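Local structure of beta-1,4-galactanase (Thielavia heterothallica, 1HJU) at residues Val244-Pro249 with Leu293-Pro298; Ser269-Thr274 with Ala322-Ser327. The protein hydrolyses the beta-1,4-galactosidic linkages of type I arabinogalactans as a family 53 glycoside hydrolase. One frame throughout, in Å; residues are numbered along the deposited sequence. Where two conformers were deposited one is given.

Overall arrangement
Followed from the N terminus, the chain lays down the eight parallel strands of a TIM barrel in order, and both contacts belong to its last third. Strand 240-245 runs into the first segment of contact 1, helix 270-285 opens with the first segment of contact 2, and strand 290-296 then comes back beside 244-249 to close contact 1, with that helix in the loop. The chain continues through a loop to 322-327, which closes contact 2. The closures therefore cross. Contact 1 joins the ends of the last two barrel strands; contact 2 ties the start of the intervening helix to the C-terminal region. Their centres lie about 12 Å apart, and Gln273 NE2 probably donates to Trp248 O.

Contact 1 (Val244-Pro249 with Leu293-Pro298); sequences VETNWP and LFYWEP
Thr246, Asn247 and Trp248 are tied to Tyr295 and Trp296 by three hydrogen bonds, each given by a nitrogen. Trp296 N reaches Thr246 O at 3.0 Å, in the carbonyl plane and nearly straight. The amide of Asn247 continues the link: ND2 donates to Trp296 O at 3.0 Å, meeting a lone pair of that carbonyl, with the acceptor lying in the plane of the amide. Farther out, Trp248 N gives its hydrogen to Tyr295 OH (2.9 Å, N-H...O 172°), a hydroxyl also bonded to Asn313 O.

These bonds tie the C-terminal ends of strands 240-245 and 290-296, neighbours in the TIM barrel, at the end where such barrels carry their active sites; Glu245, the nucleophile, sits here, its side chain about 4 Å from that of the proton donor Glu135.

Aromatic faces supply much of the rest. Thr246 O stands 3.5 Å above the centre of the Tyr295 ring, and Asn247 ND2 lies over a face of the ring, 3.2 Å from Tyr295 CE2. With CG anti to the backbone N (chi1 -165°), Trp296 lies side by side with Glu245, whose CG is 3.9 Å from Trp296 CD1 and whose carboxylate is over one face of the indole, the planes 21° apart. Tyr214 and Arg45 hold the two carboxylate oxygens of Glu245. Apolar packing adds Thr246 CG2 against Leu293 CD1 at 3.9 Å.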
loop_
_atom_site.group_PDB
_atom_site.type_symbol
_atom_site.label_atom_id
_atom_site.label_comp_id
_atom_site.label_asym_id
_atom_site.label_seq_id
_atom_site.Cartn_x
_atom_site.Cartn_y
_atom_site.Cartn_z
ATOM N N VAL A 244 -3.978 1.914 3.267
ATOM C CA VAL A 244 -3.131 1.888 2.071
ATOM C C VAL A 244 -3.503 0.881 0.992
ATOM O O VAL A 244 -2.860 0.820 -0.053
ATOM C CB VAL A 244 -1.655 1.686 2.467
ATOM C CG1 VAL A 244 -1.222 2.813 3.392
ATOM C CG2 VAL A 244 -1.472 0.343 3.161
ATOM N N GLU A 245 -4.542 0.097 1.245
ATOM C CA GLU A 245 -5.016 -0.894 0.287
ATOM C C GLU A 245 -6.483 -1.170 0.542
ATOM O O GLU A 245 -6.874 -1.411 1.679
ATOM C CB GLU A 245 -4.259 -2.223 0.428
ATOM C CG GLU A 245 -2.916 -2.273 -0.253
ATOM C CD GLU A 245 -2.326 -3.674 -0.263
ATOM O OE1 GLU A 245 -3.090 -4.650 -0.451
ATOM O OE2 GLU A 245 -1.096 -3.784 -0.094
ATOM N N THR A 246 -7.294 -1.117 -0.510
ATOM C CA THR A 246 -8.709 -1.439 -0.393
ATOM C C THR A 246 -9.278 -1.698 -1.784
ATOM O O THR A 246 -8.706 -1.258 -2.786
ATOM C CB THR A 246 -9.504 -0.317 0.325
ATOM O OG1 THR A 246 -10.787 -0.827 0.718
ATOM C CG2 THR A 246 -9.699 0.887 -0.588
ATOM N N ASN A 247 -10.389 -2.427 -1.838
ATOM C CA ASN A 247 -11.059 -2.784 -3.092
ATOM C C ASN A 247 -12.562 -2.904 -2.842
ATOM O O ASN A 247 -12.996 -3.162 -1.714
ATOM C CB ASN A 247 -10.627 -4.182 -3.580
ATOM C CG ASN A 247 -9.393 -4.181 -4.477
ATOM O OD1 ASN A 247 -8.914 -5.253 -4.853
ATOM N ND2 ASN A 247 -8.882 -3.001 -4.832
ATOM N N TRP A 248 -13.345 -2.711 -3.898
ATOM C CA TRP A 248 -14.786 -2.934 -3.842
ATOM C C TRP A 248 -15.118 -3.455 -5.224
ATOM O O TRP A 248 -14.777 -2.839 -6.230
ATOM C CB TRP A 248 -15.609 -1.687 -3.537
ATOM C CG TRP A 248 -17.056 -2.072 -3.435
ATOM C CD1 TRP A 248 -17.998 -1.977 -4.414
ATOM C CD2 TRP A 248 -17.692 -2.744 -2.336
ATOM N NE1 TRP A 248 -19.175 -2.550 -3.999
ATOM C CE2 TRP A 248 -19.016 -3.027 -2.727
ATOM C CE3 TRP A 248 -17.265 -3.136 -1.057
ATOM C CZ2 TRP A 248 -19.924 -3.683 -1.890
ATOM C CZ3 TRP A 248 -18.166 -3.790 -0.222
ATOM C CH2 TRP A 248 -19.481 -4.058 -0.643
ATOM N N PRO A 249 -15.788 -4.606 -5.294
ATOM C CA PRO A 249 -16.133 -5.198 -6.585
ATOM C C PRO A 249 -17.293 -4.638 -7.383
ATOM O O PRO A 249 -18.296 -4.180 -6.836
ATOM C CB PRO A 249 -16.347 -6.665 -6.228
ATOM C CG PRO A 249 -16.967 -6.578 -4.884
ATOM C CD PRO A 249 -16.192 -5.482 -4.179
ATOM N N LEU A 293 -6.045 7.350 1.947
ATOM C CA LEU A 293 -6.782 6.204 1.426
ATOM C C LEU A 293 -6.203 5.880 0.058
ATOM O O LEU A 293 -6.057 6.775 -0.772
ATOM C CB LEU A 293 -8.270 6.537 1.275
ATOM C CG LEU A 293 -9.144 5.479 0.585
ATOM C CD1 LEU A 293 -9.077 4.173 1.356
ATOM C CD2 LEU A 293 -10.587 5.962 0.519
ATOM N N PHE A 294 -5.873 4.609 -0.171
ATOM C CA PHE A 294 -5.317 4.169 -1.449
ATOM C C PHE A 294 -6.055 2.934 -1.958
ATOM O O PHE A 294 -6.146 1.924 -1.259
ATOM C CB PHE A 294 -3.832 3.815 -1.319
ATOM C CG PHE A 294 -2.932 4.996 -1.068
ATOM C CD1 PHE A 294 -2.855 5.574 0.197
ATOM C CD2 PHE A 294 -2.147 5.520 -2.094
ATOM C CE1 PHE A 294 -2.012 6.657 0.437
ATOM C CE2 PHE A 294 -1.300 6.604 -1.863
ATOM C CZ PHE A 294 -1.231 7.172 -0.595
ATOM N N TYR A 295 -6.581 3.022 -3.175
ATOM C CA TYR A 295 -7.289 1.900 -3.781
ATOM C C TYR A 295 -6.208 1.022 -4.413
ATOM O O TYR A 295 -5.274 1.540 -5.018
ATOM C CB TYR A 295 -8.247 2.399 -4.861
ATOM C CG TYR A 295 -9.267 1.364 -5.265
ATOM C CD1 TYR A 295 -10.491 1.268 -4.602
ATOM C CD2 TYR A 295 -8.990 0.446 -6.278
ATOM C CE1 TYR A 295 -11.411 0.285 -4.934
ATOM C CE2 TYR A 295 -9.907 -0.545 -6.620
ATOM C CZ TYR A 295 -11.114 -0.623 -5.944
ATOM O OH TYR A 295 -12.009 -1.623 -6.254
ATOM N N TRP A 296 -6.319 -0.295 -4.283
ATOM C CA TRP A 296 -5.283 -1.153 -4.854
ATOM C C TRP A 296 -5.511 -1.612 -6.294
ATOM O O TRP A 296 -6.496 -2.290 -6.590
ATOM C CB TRP A 296 -5.060 -2.393 -3.972
ATOM C CG TRP A 296 -3.779 -3.114 -4.293
ATOM C CD1 TRP A 296 -2.511 -2.639 -4.118
ATOM C CD2 TRP A 296 -3.640 -4.427 -4.865
ATOM N NE1 TRP A 296 -1.589 -3.571 -4.542
ATOM C CE2 TRP A 296 -2.253 -4.676 -5.006
ATOM C CE3 TRP A 296 -4.549 -5.417 -5.273
ATOM C CZ2 TRP A 296 -1.751 -5.877 -5.536
ATOM C CZ3 TRP A 296 -4.051 -6.615 -5.803
ATOM C CH2 TRP A 296 -2.662 -6.830 -5.929
ATOM N N GLU A 297 -4.589 -1.224 -7.175
ATOM C CA GLU A 297 -4.600 -1.632 -8.581
ATOM C C GLU A 297 -5.911 -1.490 -9.351
ATOM O O GLU A 297 -6.410 -2.464 -9.926
ATOM C CB GLU A 297 -4.131 -3.087 -8.668
ATOM C CG GLU A 297 -2.663 -3.280 -8.336
ATOM C CD GLU A 297 -1.752 -2.892 -9.487
ATOM O OE1 GLU A 297 -2.272 -2.421 -10.523
ATOM O OE2 GLU A 297 -0.520 -3.061 -9.353
ATOM N N PRO A 298 -6.466 -0.272 -9.409
ATOM C CA PRO A 298 -7.727 -0.050 -10.125
ATOM C C PRO A 298 -7.682 -0.293 -11.639
ATOM O O PRO A 298 -8.718 -0.545 -12.257
ATOM C CB PRO A 298 -8.041 1.406 -9.808
ATOM C CG PRO A 298 -6.672 2.017 -9.781
ATOM C CD PRO A 298 -5.879 1.009 -8.976
#

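Contact 2 (Ser269-Thr274 with Ala322-Ser327); sequences SPEGQT and ALSSLS
Pro270 and Ser325 bring the two backbones together, their CA atoms 5.0 Å apart, where the first turn of helix 270-285 meets a 3-10 segment, 324-327. The helix is the one that links strands 240-245 and 290-296 of the TIM barrel, and the 3-10 segment belongs to the C-terminal region packed against its start. Ser269 is the N-cap of the helix, its OG accepting from Gly272 N. At this meeting point, the carbonyl of Pro270, which takes the helical bond from Thr274 N, also lies with its O against Ser325 CB at 3.3 Å.

Among the side chains, one direct hydrogen bond crosses: Ser325 OG donates to Gln273 OE1 over 2.6 Å, tilted 18° from the carbonyl plane. Chi1 of 56° places this hydroxyl between the backbone N and the carbonyl carbon of Ser325, from where it meets OE1. The other end of the same amide is held too, since Gln273 NE2 bonds to Thr314 O and probably to Trp248 O, which probably fixes the rotation of the amide. A leucine in place of Gln273 would probably leave the hydroxyl of Ser325 and the carbonyls of Trp248 and Thr314 without this shared partner. Beside the polar pair, Leu323 CD1 in one of its two conformers lies 4.1 Å from Pro270 CG, while Pro270 CB approaches Ser324 OG at 3.7 Å.

Thr274 OG1 packs 3.5 Å from Ser325 CA and meets the 3-10 segment again through solvent. One water joins it to Ser324 OG; a second, 3.0 Å from Thr274 OG1, donates to Ser324 O, an oxygen that also accepts from Ser327 OG at 3.1 Å.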
loop_
_atom_site.group_PDB
_atom_site.type_symbol
_atom_site.label_atom_id
_atom_site.label_comp_id
_atom_site.label_asym_id
_atom_site.label_seq_id
_atom_site.Cartn_x
_atom_site.Cartn_y
_atom_site.Cartn_z
ATOM N N SER A 269 -21.118 -2.634 -8.264
ATOM C CA SER A 269 -21.207 -1.805 -9.459
ATOM C C SER A 269 -20.337 -0.580 -9.239
ATOM O O SER A 269 -19.839 -0.354 -8.138
ATOM C CB SER A 269 -22.656 -1.350 -9.671
ATOM O OG SER A 269 -23.083 -0.534 -8.589
ATOM N N PRO A 270 -20.136 0.229 -10.290
ATOM C CA PRO A 270 -19.312 1.432 -10.135
ATOM C C PRO A 270 -19.906 2.348 -9.060
ATOM O O PRO A 270 -19.178 2.923 -8.252
ATOM C CB PRO A 270 -19.354 2.058 -11.528
ATOM C CG PRO A 270 -19.480 0.853 -12.432
ATOM C CD PRO A 270 -20.506 0.015 -11.705
ATOM N N GLU A 271 -21.233 2.476 -9.053
ATOM C CA GLU A 271 -21.909 3.317 -8.062
ATOM C C GLU A 271 -21.588 2.789 -6.666
ATOM O O GLU A 271 -21.351 3.560 -5.729
ATOM C CB GLU A 271 -23.426 3.295 -8.273
ATOM C CG GLU A 271 -23.917 3.970 -9.552
ATOM C CD GLU A 271 -23.474 3.253 -10.817
ATOM O OE1 GLU A 271 -23.417 2.008 -10.809
ATOM O OE2 GLU A 271 -23.198 3.934 -11.825
ATOM N N GLY A 272 -21.584 1.465 -6.542
ATOM C CA GLY A 272 -21.282 0.834 -5.271
ATOM C C GLY A 272 -19.856 1.107 -4.832
ATOM O O GLY A 272 -19.604 1.310 -3.640
ATOM N N GLN A 273 -18.921 1.117 -5.784
ATOM C CA GLN A 273 -17.520 1.378 -5.461
ATOM C C GLN A 273 -17.398 2.787 -4.909
ATOM O O GLN A 273 -16.672 3.035 -3.947
ATOM C CB GLN A 273 -16.633 1.282 -6.701
ATOM C CG GLN A 273 -16.535 -0.083 -7.337
ATOM C CD GLN A 273 -15.506 -0.097 -8.444
ATOM O OE1 GLN A 273 -15.510 0.778 -9.317
ATOM N NE2 GLN A 273 -14.614 -1.085 -8.416
ATOM N N THR A 274 -18.105 3.708 -5.553
ATOM C CA THR A 274 -18.094 5.107 -5.155
ATOM C C THR A 274 -18.549 5.237 -3.705
ATOM O O THR A 274 -17.911 5.918 -2.905
ATOM C CB THR A 274 -19.027 5.932 -6.060
ATOM O OG1 THR A 274 -18.511 5.928 -7.398
ATOM C CG2 THR A 274 -19.137 7.372 -5.557
ATOM N N ALA A 322 -11.630 4.281 -18.042
ATOM C CA ALA A 322 -11.935 4.586 -16.652
ATOM C C ALA A 322 -13.440 4.589 -16.422
ATOM O O ALA A 322 -14.189 5.187 -17.195
ATOM C CB ALA A 322 -11.355 5.943 -16.284
ATOM N N LEU A 323 -13.875 3.911 -15.365
ATOM C CA LEU A 323 -15.291 3.854 -15.023
ATOM C C LEU A 323 -15.679 5.122 -14.270
ATOM O O LEU A 323 -14.816 5.861 -13.794
ATOM C CB LEU A 323 -15.581 2.624 -14.157
ATOM C CG LEU A 323 -15.305 1.263 -14.804
ATOM C CD1 LEU A 323 -15.645 0.151 -13.814
ATOM C CD2 LEU A 323 -16.133 1.120 -16.085
ATOM N N SER A 324 -16.980 5.366 -14.160
ATOM C CA SER A 324 -17.490 6.553 -13.482
ATOM C C SER A 324 -17.048 6.642 -12.027
ATOM O O SER A 324 -16.990 7.728 -11.456
ATOM C CB SER A 324 -19.018 6.569 -13.546
ATOM O OG SER A 324 -19.556 5.453 -12.858
ATOM N N SER A 325 -16.732 5.498 -11.430
ATOM C CA SER A 325 -16.315 5.465 -10.035
ATOM C C SER A 325 -14.957 6.117 -9.762
ATOM O O SER A 325 -14.664 6.483 -8.624
ATOM C CB SER A 325 -16.303 4.017 -9.531
ATOM O OG SER A 325 -15.476 3.206 -10.346
ATOM N N LEU A 326 -14.136 6.273 -10.797
ATOM C CA LEU A 326 -12.811 6.873 -10.631
ATOM C C LEU A 326 -12.843 8.318 -10.117
ATOM O O LEU A 326 -11.915 8.757 -9.441
ATOM C CB LEU A 326 -12.035 6.849 -11.956
ATOM C CG LEU A 326 -10.614 6.269 -11.995
ATOM C CD1 LEU A 326 -9.783 7.083 -12.977
ATOM C CD2 LEU A 326 -9.960 6.293 -10.627
ATOM N N SER A 327 -13.894 9.063 -10.447
ATOM C CA SER A 327 -14.001 10.459 -10.019
ATOM C C SER A 327 -14.270 10.611 -8.519
ATOM O O SER A 327 -14.353 11.729 -8.013
ATOM C CB SER A 327 -15.118 11.157 -10.786
ATOM O OG SER A 327 -16.369 10.603 -10.424
HETATM O O HOH W 1 -18.109 8.494 -8.848
HETATM O O HOH W 2 -19.819 5.581 -9.838
#